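Local coordinates for protein ionotropic glutamate receptor bacterial homologue (Nostoc punctiforme, PDB 2PYY) that binds L-glutamate in the cleft of a two-lobed ligand-binding core and, as in related ionotropic glutamate receptors, probably couples that binding to opening of an ion channel, at residues I28-S33 and Q202-L207; S55-N60 and I189-S194; L64-I69 and L83-S88; T122-L127 and V134-K139; E142-L147 and A159-F164. All coordinates share one frame; numbering follows the deposited sequence.

Contact 1. Residues I28-S33 and Q202-L207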
# COMPACT_ATOMS: atom_id res chain seq x y z
N ILE B 28 3.62 -1.65 20.97
CA ILE B 28 3.09 -1.30 22.28
C ILE B 28 4.15 -0.45 23.03
O ILE B 28 3.83 0.60 23.59
CB ILE B 28 2.72 -2.58 23.11
CG1 ILE B 28 1.58 -3.34 22.42
CG2 ILE B 28 2.24 -2.20 24.52
CD1 ILE B 28 0.33 -2.49 22.22
N ASP B 29 5.40 -0.90 23.03
CA ASP B 29 6.47 -0.15 23.72
C ASP B 29 6.77 1.19 23.05
O ASP B 29 7.00 2.20 23.72
CB ASP B 29 7.77 -0.96 23.78
CG ASP B 29 7.65 -2.18 24.67
OD1 ASP B 29 6.71 -2.23 25.49
OD2 ASP B 29 8.50 -3.08 24.55
N LEU B 30 6.78 1.20 21.72
CA LEU B 30 7.05 2.44 21.01
C LEU B 30 5.96 3.48 21.28
O LEU B 30 6.25 4.63 21.58
CB LEU B 30 7.16 2.19 19.50
CG LEU B 30 7.53 3.41 18.66
CD1 LEU B 30 8.90 3.90 19.07
CD2 LEU B 30 7.51 3.05 17.18
N TRP B 31 4.69 3.08 21.17
CA TRP B 31 3.63 4.04 21.43
C TRP B 31 3.69 4.57 22.88
O TRP B 31 3.52 5.76 23.12
CB TRP B 31 2.26 3.42 21.17
CG TRP B 31 1.17 4.32 21.61
CD1 TRP B 31 0.33 4.13 22.67
CD2 TRP B 31 0.87 5.62 21.08
NE1 TRP B 31 -0.47 5.24 22.85
CE2 TRP B 31 -0.16 6.16 21.88
CE3 TRP B 31 1.36 6.37 20.01
CZ2 TRP B 31 -0.69 7.43 21.65
CZ3 TRP B 31 0.83 7.64 19.78
CH2 TRP B 31 -0.19 8.15 20.60
N ARG B 32 3.91 3.69 23.84
CA ARG B 32 3.99 4.10 25.24
C ARG B 32 5.06 5.18 25.43
O ARG B 32 4.83 6.15 26.14
CB ARG B 32 4.31 2.89 26.13
CG ARG B 32 4.42 3.21 27.61
CD ARG B 32 5.08 2.07 28.39
NE ARG B 32 4.26 0.85 28.38
CZ ARG B 32 4.69 -0.33 27.94
NH1 ARG B 32 5.92 -0.45 27.47
NH2 ARG B 32 3.89 -1.39 27.99
N SER B 33 6.21 5.02 24.79
CA SER B 33 7.29 6.01 24.91
C SER B 33 6.91 7.34 24.29
O SER B 33 7.17 8.41 24.84
CB SER B 33 8.57 5.51 24.24
OG SER B 33 8.96 4.25 24.74
N GLN B 202 7.53 14.50 16.17
CA GLN B 202 8.54 15.14 17.00
C GLN B 202 9.03 14.15 18.06
O GLN B 202 10.24 13.98 18.28
CB GLN B 202 7.93 16.39 17.65
CG GLN B 202 8.83 17.15 18.60
CD GLN B 202 9.88 17.99 17.89
OE1 GLN B 202 9.69 18.40 16.74
NE2 GLN B 202 10.98 18.26 18.57
N ALA B 203 8.09 13.48 18.73
CA ALA B 203 8.44 12.50 19.75
C ALA B 203 9.27 11.35 19.18
O ALA B 203 10.33 11.02 19.71
CB ALA B 203 7.16 11.94 20.42
N LEU B 204 8.78 10.75 18.10
CA LEU B 204 9.48 9.64 17.45
C LEU B 204 10.91 10.02 17.05
O LEU B 204 11.85 9.25 17.24
CB LEU B 204 8.72 9.19 16.20
CG LEU B 204 9.28 7.97 15.45
CD1 LEU B 204 9.20 6.75 16.36
CD2 LEU B 204 8.47 7.71 14.17
N LEU B 205 11.05 11.21 16.47
CA LEU B 205 12.36 11.69 16.05
C LEU B 205 13.29 11.78 17.26
O LEU B 205 14.43 11.33 17.20
CB LEU B 205 12.23 13.06 15.35
CG LEU B 205 11.53 13.04 13.98
CD1 LEU B 205 11.28 14.46 13.49
CD2 LEU B 205 12.38 12.26 12.98
N ASN B 206 12.82 12.34 18.38
CA ASN B 206 13.69 12.42 19.55
C ASN B 206 14.03 11.04 20.08
O ASN B 206 15.16 10.80 20.49
CB ASN B 206 13.04 13.26 20.66
CG ASN B 206 12.97 14.73 20.30
OD1 ASN B 206 13.88 15.27 19.64
ND2 ASN B 206 11.91 15.40 20.74
N LEU B 207 13.06 10.13 20.05
CA LEU B 207 13.28 8.76 20.51
C LEU B 207 14.37 8.09 19.67
O LEU B 207 15.15 7.29 20.18
CB LEU B 207 11.98 7.94 20.42
CG LEU B 207 10.89 8.25 21.45
CD1 LEU B 207 9.69 7.34 21.23
CD2 LEU B 207 11.45 8.03 22.86

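Contact 2. Residues S55-N60 and I189-S194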
# COMPACT_ATOMS: atom_id res chain seq x y z
N SER B 55 -11.79 1.64 9.99
CA SER B 55 -13.15 2.15 10.10
C SER B 55 -13.41 2.86 11.43
O SER B 55 -14.15 3.84 11.48
CB SER B 55 -14.17 1.03 9.86
OG SER B 55 -13.89 -0.13 10.64
N ALA B 56 -12.80 2.37 12.51
CA ALA B 56 -12.96 3.00 13.83
C ALA B 56 -12.40 4.43 13.77
O ALA B 56 -12.95 5.36 14.37
CB ALA B 56 -12.23 2.20 14.91
N ILE B 57 -11.29 4.57 13.05
CA ILE B 57 -10.66 5.87 12.84
C ILE B 57 -11.61 6.74 12.00
O ILE B 57 -11.92 7.87 12.36
CB ILE B 57 -9.32 5.74 12.06
CG1 ILE B 57 -8.25 5.09 12.94
CG2 ILE B 57 -8.84 7.12 11.60
CD1 ILE B 57 -7.72 5.98 14.05
N LYS B 58 -12.06 6.18 10.89
CA LYS B 58 -12.96 6.88 9.97
C LYS B 58 -14.23 7.39 10.66
O LYS B 58 -14.62 8.53 10.46
CB LYS B 58 -13.34 5.94 8.83
CG LYS B 58 -14.14 6.59 7.74
CD LYS B 58 -14.08 5.75 6.47
CE LYS B 58 -15.04 6.30 5.42
NZ LYS B 58 -16.44 6.21 5.94
N ASP B 59 -14.86 6.55 11.48
CA ASP B 59 -16.08 6.94 12.16
C ASP B 59 -15.84 7.65 13.49
O ASP B 59 -16.72 7.72 14.34
CB ASP B 59 -16.96 5.70 12.38
CG ASP B 59 -17.19 4.90 11.10
OD1 ASP B 59 -17.20 5.49 10.00
OD2 ASP B 59 -17.39 3.67 11.21
N ASN B 60 -14.64 8.20 13.66
CA ASN B 60 -14.26 8.92 14.87
C ASN B 60 -14.53 8.16 16.18
O ASN B 60 -15.00 8.76 17.16
CB ASN B 60 -14.96 10.29 14.91
CG ASN B 60 -14.52 11.22 13.76
OD1 ASN B 60 -14.92 12.39 13.70
ND2 ASN B 60 -13.70 10.69 12.86
N ILE B 189 -1.57 5.43 12.17
CA ILE B 189 -2.60 5.99 11.29
C ILE B 189 -3.43 6.96 12.12
O ILE B 189 -3.77 6.68 13.27
CB ILE B 189 -3.48 4.85 10.67
CG1 ILE B 189 -4.33 5.39 9.52
CG2 ILE B 189 -4.33 4.19 11.76
CD1 ILE B 189 -4.88 4.31 8.60
N LEU B 190 -3.73 8.11 11.52
CA LEU B 190 -4.47 9.17 12.19
C LEU B 190 -5.52 9.73 11.27
O LEU B 190 -5.44 9.56 10.05
CB LEU B 190 -3.50 10.31 12.53
CG LEU B 190 -2.20 9.93 13.22
CD1 LEU B 190 -1.03 10.69 12.60
CD2 LEU B 190 -2.33 10.20 14.69
N PRO B 191 -6.53 10.42 11.83
CA PRO B 191 -7.56 11.00 10.98
C PRO B 191 -6.94 12.24 10.32
O PRO B 191 -5.95 12.77 10.82
CB PRO B 191 -8.67 11.35 11.97
CG PRO B 191 -7.91 11.61 13.25
CD PRO B 191 -6.89 10.51 13.25
N ASN B 192 -7.51 12.70 9.21
CA ASN B 192 -6.99 13.88 8.55
C ASN B 192 -7.00 15.08 9.49
O ASN B 192 -7.88 15.18 10.34
CB ASN B 192 -7.83 14.25 7.33
CG ASN B 192 -7.67 13.26 6.20
OD1 ASN B 192 -6.56 12.78 5.92
ND2 ASN B 192 -8.77 12.96 5.52
N ASN B 193 -6.03 15.97 9.32
CA ASN B 193 -5.96 17.18 10.14
C ASN B 193 -5.81 16.91 11.62
O ASN B 193 -6.15 17.76 12.45
CB ASN B 193 -7.21 18.03 9.92
CG ASN B 193 -7.37 18.49 8.50
OD1 ASN B 193 -8.49 18.60 7.99
ND2 ASN B 193 -6.25 18.76 7.83
N SER B 194 -5.31 15.73 11.98
CA SER B 194 -5.14 15.40 13.38
C SER B 194 -4.06 16.27 14.00
O SER B 194 -2.96 16.40 13.46
CB SER B 194 -4.76 13.93 13.55
OG SER B 194 -4.26 13.70 14.85

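Contact 3. Residues L64-I69 and L83-S88. With GLU (glutamic acid), chain E.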
# COMPACT_ATOMS: atom_id res chain seq x y z
N LEU B 64 -6.55 7.51 16.97
CA LEU B 64 -5.45 7.07 16.12
C LEU B 64 -5.30 5.56 16.33
O LEU B 64 -5.95 4.98 17.18
CB LEU B 64 -4.16 7.78 16.54
CG LEU B 64 -3.76 7.36 17.95
CD1 LEU B 64 -2.75 6.24 17.87
CD2 LEU B 64 -3.20 8.53 18.71
N GLY B 65 -4.42 4.94 15.55
CA GLY B 65 -4.23 3.51 15.68
C GLY B 65 -2.80 3.11 15.38
O GLY B 65 -2.12 3.77 14.61
N ILE B 66 -2.34 2.04 16.00
CA ILE B 66 -0.98 1.58 15.78
C ILE B 66 -0.95 0.07 15.93
O ILE B 66 -1.68 -0.51 16.75
CB ILE B 66 0.01 2.22 16.79
CG1 ILE B 66 1.43 1.74 16.51
CG2 ILE B 66 -0.38 1.82 18.21
CD1 ILE B 66 2.50 2.39 17.38
N ALA B 67 -0.10 -0.57 15.14
CA ALA B 67 0.07 -2.03 15.16
C ALA B 67 1.17 -2.30 14.14
O ALA B 67 2.32 -1.89 14.32
CB ALA B 67 -1.23 -2.72 14.76
N ALA B 68 0.80 -2.99 13.07
CA ALA B 68 1.70 -3.31 11.99
C ALA B 68 0.93 -2.79 10.77
O ALA B 68 0.60 -3.55 9.86
CB ALA B 68 1.90 -4.82 11.90
N ILE B 69 0.64 -1.49 10.79
CA ILE B 69 -0.13 -0.83 9.75
C ILE B 69 0.65 -0.25 8.56
O ILE B 69 1.29 0.79 8.67
CB ILE B 69 -0.97 0.33 10.38
CG1 ILE B 69 -1.69 -0.19 11.63
CG2 ILE B 69 -2.00 0.85 9.35
CD1 ILE B 69 -2.57 0.84 12.33
N LEU B 83 5.38 9.67 10.64
CA LEU B 83 6.58 9.23 9.94
C LEU B 83 6.61 7.73 10.16
O LEU B 83 6.06 7.23 11.13
CB LEU B 83 7.81 9.85 10.60
CG LEU B 83 7.95 11.34 10.32
CD1 LEU B 83 9.00 11.98 11.25
CD2 LEU B 83 8.33 11.51 8.87
N PRO B 84 7.25 6.98 9.26
CA PRO B 84 7.32 5.53 9.41
C PRO B 84 7.92 5.11 10.76
O PRO B 84 8.86 5.75 11.25
CB PRO B 84 8.19 5.09 8.22
CG PRO B 84 8.98 6.33 7.88
CD PRO B 84 7.97 7.43 8.05
N ILE B 85 7.38 4.06 11.36
CA ILE B 85 7.91 3.59 12.65
C ILE B 85 8.69 2.31 12.47
O ILE B 85 9.31 1.82 13.41
CB ILE B 85 6.80 3.26 13.67
CG1 ILE B 85 5.88 2.19 13.08
CG2 ILE B 85 6.06 4.52 14.06
CD1 ILE B 85 4.80 1.70 14.00
N PHE B 86 8.65 1.76 11.26
CA PHE B 86 9.31 0.49 10.97
C PHE B 86 9.40 0.23 9.46
O PHE B 86 8.54 0.67 8.70
CB PHE B 86 8.51 -0.64 11.61
CG PHE B 86 9.30 -1.91 11.81
CD1 PHE B 86 9.99 -2.15 12.99
CD2 PHE B 86 9.33 -2.88 10.81
CE1 PHE B 86 10.69 -3.34 13.19
CE2 PHE B 86 10.03 -4.08 10.99
CZ PHE B 86 10.72 -4.30 12.19
N ALA B 87 10.44 -0.48 9.04
CA ALA B 87 10.63 -0.84 7.64
C ALA B 87 10.29 -2.32 7.52
O ALA B 87 10.92 -3.16 8.17
CB ALA B 87 12.10 -0.60 7.22
N SER B 88 9.29 -2.64 6.71
CA SER B 88 8.84 -4.04 6.56
C SER B 88 8.52 -4.37 5.09
O SER B 88 8.92 -3.65 4.19
CB SER B 88 7.60 -4.27 7.43
OG SER B 88 7.17 -5.62 7.39
N GLU E . 0.86 -4.66 7.42
CA GLU E . -0.45 -5.26 7.05
C GLU E . -1.42 -4.16 6.61
O GLU E . -1.22 -3.01 7.06
CB GLU E . -1.05 -6.00 8.25
CG GLU E . -2.34 -6.75 7.94
CD GLU E . -2.99 -7.35 9.18
OE1 GLU E . -3.92 -8.16 9.03
OE2 GLU E . -2.56 -7.01 10.30
OXT GLU E . -2.35 -4.46 5.84

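Contact 4. Residues T122-L127 and V134-K139. With GLU (glutamic acid), chain E.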
# COMPACT_ATOMS: atom_id res chain seq x y z
N THR B 122 -2.53 -5.77 3.16
CA THR B 122 -1.84 -5.31 1.96
C THR B 122 -1.42 -6.53 1.15
O THR B 122 -1.26 -6.45 -0.07
CB THR B 122 -0.60 -4.44 2.30
OG1 THR B 122 0.30 -5.19 3.12
CG2 THR B 122 -1.02 -3.17 3.03
N ALA B 123 -1.27 -7.67 1.82
CA ALA B 123 -0.88 -8.90 1.12
C ALA B 123 -2.03 -9.43 0.25
O ALA B 123 -1.81 -9.90 -0.86
CB ALA B 123 -0.44 -9.97 2.14
N ALA B 124 -3.26 -9.35 0.77
CA ALA B 124 -4.42 -9.81 0.00
C ALA B 124 -4.58 -8.93 -1.24
O ALA B 124 -4.93 -9.41 -2.32
CB ALA B 124 -5.68 -9.73 0.86
N THR B 125 -4.35 -7.63 -1.07
CA THR B 125 -4.44 -6.66 -2.16
C THR B 125 -3.38 -6.99 -3.23
O THR B 125 -3.70 -7.12 -4.42
CB THR B 125 -4.22 -5.21 -1.64
OG1 THR B 125 -5.30 -4.85 -0.78
CG2 THR B 125 -4.16 -4.21 -2.79
N TYR B 126 -2.14 -7.13 -2.79
CA TYR B 126 -1.06 -7.46 -3.70
C TYR B 126 -1.37 -8.74 -4.49
O TYR B 126 -1.26 -8.77 -5.73
CB TYR B 126 0.24 -7.63 -2.91
CG TYR B 126 1.42 -8.13 -3.72
CD1 TYR B 126 1.80 -9.47 -3.69
CD2 TYR B 126 2.17 -7.25 -4.50
CE1 TYR B 126 2.91 -9.92 -4.40
CE2 TYR B 126 3.28 -7.69 -5.21
CZ TYR B 126 3.64 -9.02 -5.16
OH TYR B 126 4.75 -9.45 -5.84
N LEU B 127 -1.80 -9.79 -3.80
CA LEU B 127 -2.12 -11.04 -4.47
C LEU B 127 -3.23 -10.87 -5.50
O LEU B 127 -3.07 -11.28 -6.65
CB LEU B 127 -2.53 -12.10 -3.44
CG LEU B 127 -1.42 -12.51 -2.47
CD1 LEU B 127 -2.03 -13.29 -1.32
CD2 LEU B 127 -0.35 -13.33 -3.19
N VAL B 134 -6.30 -16.12 -3.82
CA VAL B 134 -6.01 -15.87 -2.41
C VAL B 134 -7.11 -16.29 -1.45
O VAL B 134 -8.29 -15.99 -1.64
CB VAL B 134 -5.71 -14.37 -2.19
CG1 VAL B 134 -6.85 -13.53 -2.76
CG2 VAL B 134 -5.52 -14.08 -0.70
N LEU B 135 -6.68 -16.97 -0.40
CA LEU B 135 -7.55 -17.45 0.66
C LEU B 135 -7.46 -16.42 1.79
O LEU B 135 -6.57 -16.49 2.62
CB LEU B 135 -7.08 -18.81 1.16
CG LEU B 135 -7.90 -19.38 2.30
CD1 LEU B 135 -9.29 -19.74 1.80
CD2 LEU B 135 -7.20 -20.61 2.87
N GLU B 136 -8.39 -15.47 1.78
CA GLU B 136 -8.42 -14.43 2.79
C GLU B 136 -9.15 -14.93 4.03
O GLU B 136 -10.38 -15.12 4.03
CB GLU B 136 -9.11 -13.18 2.23
CG GLU B 136 -8.34 -12.51 1.09
CD GLU B 136 -8.93 -11.17 0.66
OE1 GLU B 136 -9.25 -10.34 1.53
OE2 GLU B 136 -9.07 -10.95 -0.56
N VAL B 137 -8.39 -15.15 5.10
CA VAL B 137 -8.95 -15.63 6.35
C VAL B 137 -9.16 -14.50 7.34
O VAL B 137 -8.45 -13.50 7.31
CB VAL B 137 -8.05 -16.70 6.99
CG1 VAL B 137 -8.02 -17.94 6.10
CG2 VAL B 137 -6.64 -16.16 7.18
N PRO B 138 -10.14 -14.63 8.24
CA PRO B 138 -10.44 -13.60 9.23
C PRO B 138 -9.48 -13.56 10.41
O PRO B 138 -9.48 -12.61 11.19
CB PRO B 138 -11.86 -13.94 9.65
CG PRO B 138 -11.81 -15.45 9.67
CD PRO B 138 -11.08 -15.76 8.36
N LYS B 139 -8.66 -14.60 10.54
CA LYS B 139 -7.70 -14.71 11.65
C LYS B 139 -6.32 -15.09 11.14
O LYS B 139 -6.17 -16.07 10.40
CB LYS B 139 -8.18 -15.80 12.63
CG LYS B 139 -9.06 -15.35 13.78
CD LYS B 139 -8.21 -15.00 15.00
CE LYS B 139 -9.04 -14.81 16.28
NZ LYS B 139 -8.14 -14.58 17.48
N GLU E . 0.86 -4.66 7.42
CA GLU E . -0.45 -5.26 7.05
C GLU E . -1.42 -4.16 6.61
O GLU E . -1.22 -3.01 7.06
CB GLU E . -1.05 -6.00 8.25
CG GLU E . -2.34 -6.75 7.94
CD GLU E . -2.99 -7.35 9.18
OE1 GLU E . -3.92 -8.16 9.03
OE2 GLU E . -2.56 -7.01 10.30
OXT GLU E . -2.35 -4.46 5.84

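Contact 5. Residues E142-L147 and A159-F164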
# COMPACT_ATOMS: atom_id res chain seq x y z
N GLU B 142 -5.38 -18.61 11.27
CA GLU B 142 -6.03 -19.49 10.31
C GLU B 142 -5.28 -19.57 8.99
O GLU B 142 -5.43 -20.53 8.24
CB GLU B 142 -7.47 -19.03 10.07
CG GLU B 142 -8.28 -18.96 11.36
CD GLU B 142 -9.70 -18.45 11.13
OE1 GLU B 142 -9.85 -17.45 10.41
OE2 GLU B 142 -10.65 -19.05 11.67
N ALA B 143 -4.47 -18.56 8.70
CA ALA B 143 -3.69 -18.57 7.47
C ALA B 143 -2.61 -19.63 7.61
O ALA B 143 -2.36 -20.41 6.69
CB ALA B 143 -3.08 -17.20 7.21
N TYR B 144 -1.95 -19.66 8.76
CA TYR B 144 -0.90 -20.65 9.02
C TYR B 144 -1.48 -22.06 8.95
O TYR B 144 -0.84 -22.98 8.43
CB TYR B 144 -0.27 -20.41 10.39
CG TYR B 144 0.33 -19.04 10.55
CD1 TYR B 144 0.49 -18.46 11.80
CD2 TYR B 144 0.72 -18.30 9.43
CE1 TYR B 144 1.02 -17.18 11.95
CE2 TYR B 144 1.25 -17.03 9.56
CZ TYR B 144 1.40 -16.47 10.82
OH TYR B 144 1.89 -15.19 10.94
N LYS B 145 -2.69 -22.22 9.49
CA LYS B 145 -3.37 -23.52 9.48
C LYS B 145 -3.62 -23.96 8.04
O LYS B 145 -3.29 -25.07 7.66
CB LYS B 145 -4.71 -23.43 10.20
CG LYS B 145 -4.70 -23.96 11.62
CD LYS B 145 -4.42 -22.87 12.64
CE LYS B 145 -4.77 -23.35 14.04
NZ LYS B 145 -4.67 -22.27 15.05
N ALA B 146 -4.21 -23.06 7.26
CA ALA B 146 -4.52 -23.34 5.86
C ALA B 146 -3.30 -23.88 5.14
O ALA B 146 -3.43 -24.71 4.23
CB ALA B 146 -5.03 -22.08 5.18
N LEU B 147 -2.12 -23.42 5.53
CA LEU B 147 -0.88 -23.88 4.91
C LEU B 147 -0.60 -25.31 5.33
O LEU B 147 -0.29 -26.17 4.51
CB LEU B 147 0.30 -22.98 5.30
CG LEU B 147 1.67 -23.34 4.71
CD1 LEU B 147 1.63 -23.21 3.19
CD2 LEU B 147 2.74 -22.41 5.28
N ALA B 159 6.90 -9.82 6.39
CA ALA B 159 8.12 -10.56 6.71
C ALA B 159 8.44 -10.70 8.21
O ALA B 159 8.72 -11.80 8.69
CB ALA B 159 9.33 -9.94 5.98
N PRO B 160 8.40 -9.58 8.95
CA PRO B 160 8.67 -9.57 10.39
C PRO B 160 7.75 -10.51 11.15
O PRO B 160 8.16 -11.21 12.07
CB PRO B 160 8.42 -8.11 10.78
CG PRO B 160 8.73 -7.35 9.52
CD PRO B 160 8.15 -8.22 8.44
N VAL B 161 6.48 -10.53 10.76
CA VAL B 161 5.52 -11.39 11.43
C VAL B 161 5.77 -12.86 11.11
O VAL B 161 5.68 -13.71 12.00
CB VAL B 161 4.09 -10.98 11.05
CG1 VAL B 161 3.09 -11.91 11.73
CG2 VAL B 161 3.86 -9.53 11.48
N LEU B 162 6.07 -13.16 9.85
CA LEU B 162 6.34 -14.54 9.45
C LEU B 162 7.60 -15.06 10.17
O LEU B 162 7.60 -16.17 10.71
CB LEU B 162 6.51 -14.65 7.92
CG LEU B 162 5.26 -14.35 7.07
CD1 LEU B 162 5.62 -14.30 5.60
CD2 LEU B 162 4.21 -15.43 7.32
N LEU B 163 8.66 -14.26 10.20
CA LEU B 163 9.88 -14.69 10.88
C LEU B 163 9.61 -15.11 12.31
O LEU B 163 10.04 -16.17 12.74
CB LEU B 163 10.93 -13.57 10.87
CG LEU B 163 11.68 -13.42 9.55
CD1 LEU B 163 12.58 -12.19 9.63
CD2 LEU B 163 12.52 -14.67 9.27
N PHE B 164 8.90 -14.26 13.05
CA PHE B 164 8.57 -14.55 14.44
C PHE B 164 7.80 -15.86 14.59
O PHE B 164 8.08 -16.66 15.49
CB PHE B 164 7.73 -13.42 15.02
CG PHE B 164 7.59 -13.49 16.51
CD1 PHE B 164 8.65 -13.14 17.33
CD2 PHE B 164 6.40 -13.90 17.09
CE1 PHE B 164 8.52 -13.20 18.72
CE2 PHE B 164 6.26 -13.96 18.48
CZ PHE B 164 7.32 -13.61 19.29

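Contact 1. Residues I28-S33 and Q202-L207
L30 overlaps L204 with both of its methyls, the two leucines crossing at about a right angle where helix 26-38 meets helix 197-209. The pairing ties the N-terminal and C-terminal parts of the chain together in one lobe of the two-lobed solute-binding fold. Over these short segments the helix axes approach to 10.6 Å and their directions differ by 110°; the touch involves leucine methyls and one serine methylene and covers a modest area. In L30 the CA-CB torsion is fully extended from the backbone N (chi1 -177°), which lets the branch reach L204, L30 CD1 lying 3.9 Å from L204 CD1. That same L204 methyl also meets L30 CD2, so it rests against the fork of L30. L207, whose CB faces helix 26-38, touches both partners through one methyl: L207 CD1 lies 4.1 Å from L30 CD1 and 3.7 Å from S33 CB. Serine thus joins this apolar patch through its methylene, with L207 CD2 as a second neighbour 4.1 Å from S33 CB. I85 packs on both L30 and L204, while Y213 and L216 of helix 212-220 cover L30. One turn of helix 26-38 also carries a charged pair at D29. K219 and W220 hold D29 OD2, and R32 NH1 makes a salt bridge to D29 OD1 at 2.8 Å, coming from above the carboxylate plane, 38° out of it.

Contact 2. Residues S55-N60 and I189-S194
I57 and I189 cross obliquely, and I57 spreads its branches over the end of strand 175-190 and the proline that follows. The two isoleucine side chains face each other, I57 CG1 standing 4.2 Å from I189 CG2, while I57 CD1 lies 4.1 Å from I189 O. The other branch goes elsewhere: I57 CG2, trans to its backbone N, turns to the chain beyond the strand, 4.0 Å from P191 N and 4.2 Å from P191 CD. L190 points its CB away and packs on R197 and I200 of helix 197-209, leaving its backbone to I57. Each partner lies near the end of its element: a Schellman motif ends helix 50-58, N60 N bonding to I57 O at 3.0 Å, and P191 opens a type II turn to S194, whose hydroxyl caps Y196 N. Cutting I57 back to an alanine is likely to open a gap between helix end and strand end, leaving I189 CG2 and the P191 ring without the CG1 and CG2 that cover them. With the I57 carbons packed on side chain and backbone alike, and the backbone oxygens I57 O and I189 O bonded to other residues, shape and burial, not polar pairing, hold this corner of the lobe together.

Contact 3. Residues L64-I69 and L83-S88
I66 meets I85 tip to tip, and is the first residue of 64-69 to approach 83-88. Its side chain is stretched out through both torsions (chi1 -179°, chi2 176°), putting I66 CD1 4.1 Å from I85 CD1. I85 answers from the crowded position, its CG1 lying between its own backbone N and carbonyl carbon (chi1 58°). Next along, A67 turns its methyl away and offers its carbonyl: A67 O stands 4.4 Å from I85 CD1 and is hydrogen-bonded to S27 OG. From here the segment leaves its partner and enters the glutamate pocket. A68 O accepts a hydrogen bond from the ligand amino group, with GLU N at 2.7 Å; D158 OD2 of the other lobe also bonds the ligand. I69 follows with its CA 3.6 Å from GLU O, and S70 N, next in the chain, bonds the ligand as well. The touch between the segments is therefore small, carried mainly by the two isoleucine methyls, and set close to the backbone that holds the amino acid. I85 and F86 form a classic beta bulge opposite Y186. Strand 64-66 pairs through its backbone with A8 of strand 5-10 and, at G65, with I189 of strand 175-190; helix 26-38 packs against the strand, laying W31 on L64 and I66.

Contact 4. Residues T122-L127 and V134-K139
This is helix-on-strand packing inside a beta-alpha-beta unit, L127 and A124 of helix 122-129 lying on V134 and E136 of strand 133-137, the outermost strand of its sheet within this chain. The two short segments run nearly antiparallel, at 159°, with axes 9.2 Å apart. L127 carries the apolar half: its CD1 comes within 3.6 Å of V134 CG2 and lies beside V134 CB too. A124 supplies the other half, its CB resting against the end of E136, 3.6 Å from E136 CD. The E136 side chain reaches there extended beyond CG, and its charge is met by R128 through a salt bridge at OE2. E136 of the third subunit also lies close, and the two carboxylates would probably repel, an effect the R128 salt bridge should offset. At the start of the helix T122 belongs to the ligand site: T122 N donates to GLU OXT at 3.0 Å and 146°, so the ligand's alpha-carboxylate sits at the helix N-terminus, whose dipole probably favours it. T122 CG2 packs beside GLU OXT at 3.4 Å, and T122 OG1 is held by E184. Were T122 replaced by an alanine, the backbone donor would remain, but E184 would probably lose its hydroxyl partner and the alpha-carboxylate the methyl packed beside it. Strand 114-118 lies beneath the helix, T117 touching A124 and V134; L90 of strand 86-94 touches the helix start, and V134 to E136 pair antiparallel with a strand of the third subunit, carrying the sheet across the interface.

Contact 5. Residues E142-L147 and A159-F164
Y144 keeps its ring beside the backbone N and trans to the carbonyl carbon (chi1 -59°), which swings the phenol out from helix 140-148 to V161 and L162 of helix 159-166; in V161 it is CG1 that extends away from the backbone N (chi1 179°), putting that methyl against the phenol oxygen. The result is that Y144 OH lies 3.6 Å from V161 CG1, with the two side chains at about a right angle. Farther down the ring Y144 CE2 meets L162 CD2 at 4.0 Å. The backbones stay well apart, Y144 CA and L162 CA being 9.5 Å from each other, so one long aromatic side chain bridges the two helices of this lobe. Neighbours close round it: Y165 stacks on the Y144 ring, and M93 of strand 86-94 touches both Y144 and L162. V161 also packs on I12, and its side chain is about 7 Å from the bound glutamate, while D158, just before the helix, bonds the ligand. The chemistry is apolar apart from the phenol oxygen, which is buried here without a polar partner in the model. Burying that hydroxyl is likely to cost energy, which the stacking and methyl packing would have to offset.

How the contacts relate
Contacts 1, 2 and 3 lie in one lobe and contacts 4 and 5 in the other, with the glutamate between them. Contact 3 is the hub of the first: from contact 1, L204 CD2 packs 3.5 Å from P84 O, and from contact 2, L190 CD2 packs 3.6 Å from L64 CB. Contacts 4 and 5 have centres 12 Å apart and join where L135 CD2 packs 3.5 Å from A146 CB. Contacts 3 and 4, about 6 Å apart at their nearest atoms, both hold the ligand, at its amino group and alpha-carboxylate respectively. F86 and S88 meet P160, linking contact 3 to contact 5, whereas the centres of contacts 1 and 4 lie 30 Å apart.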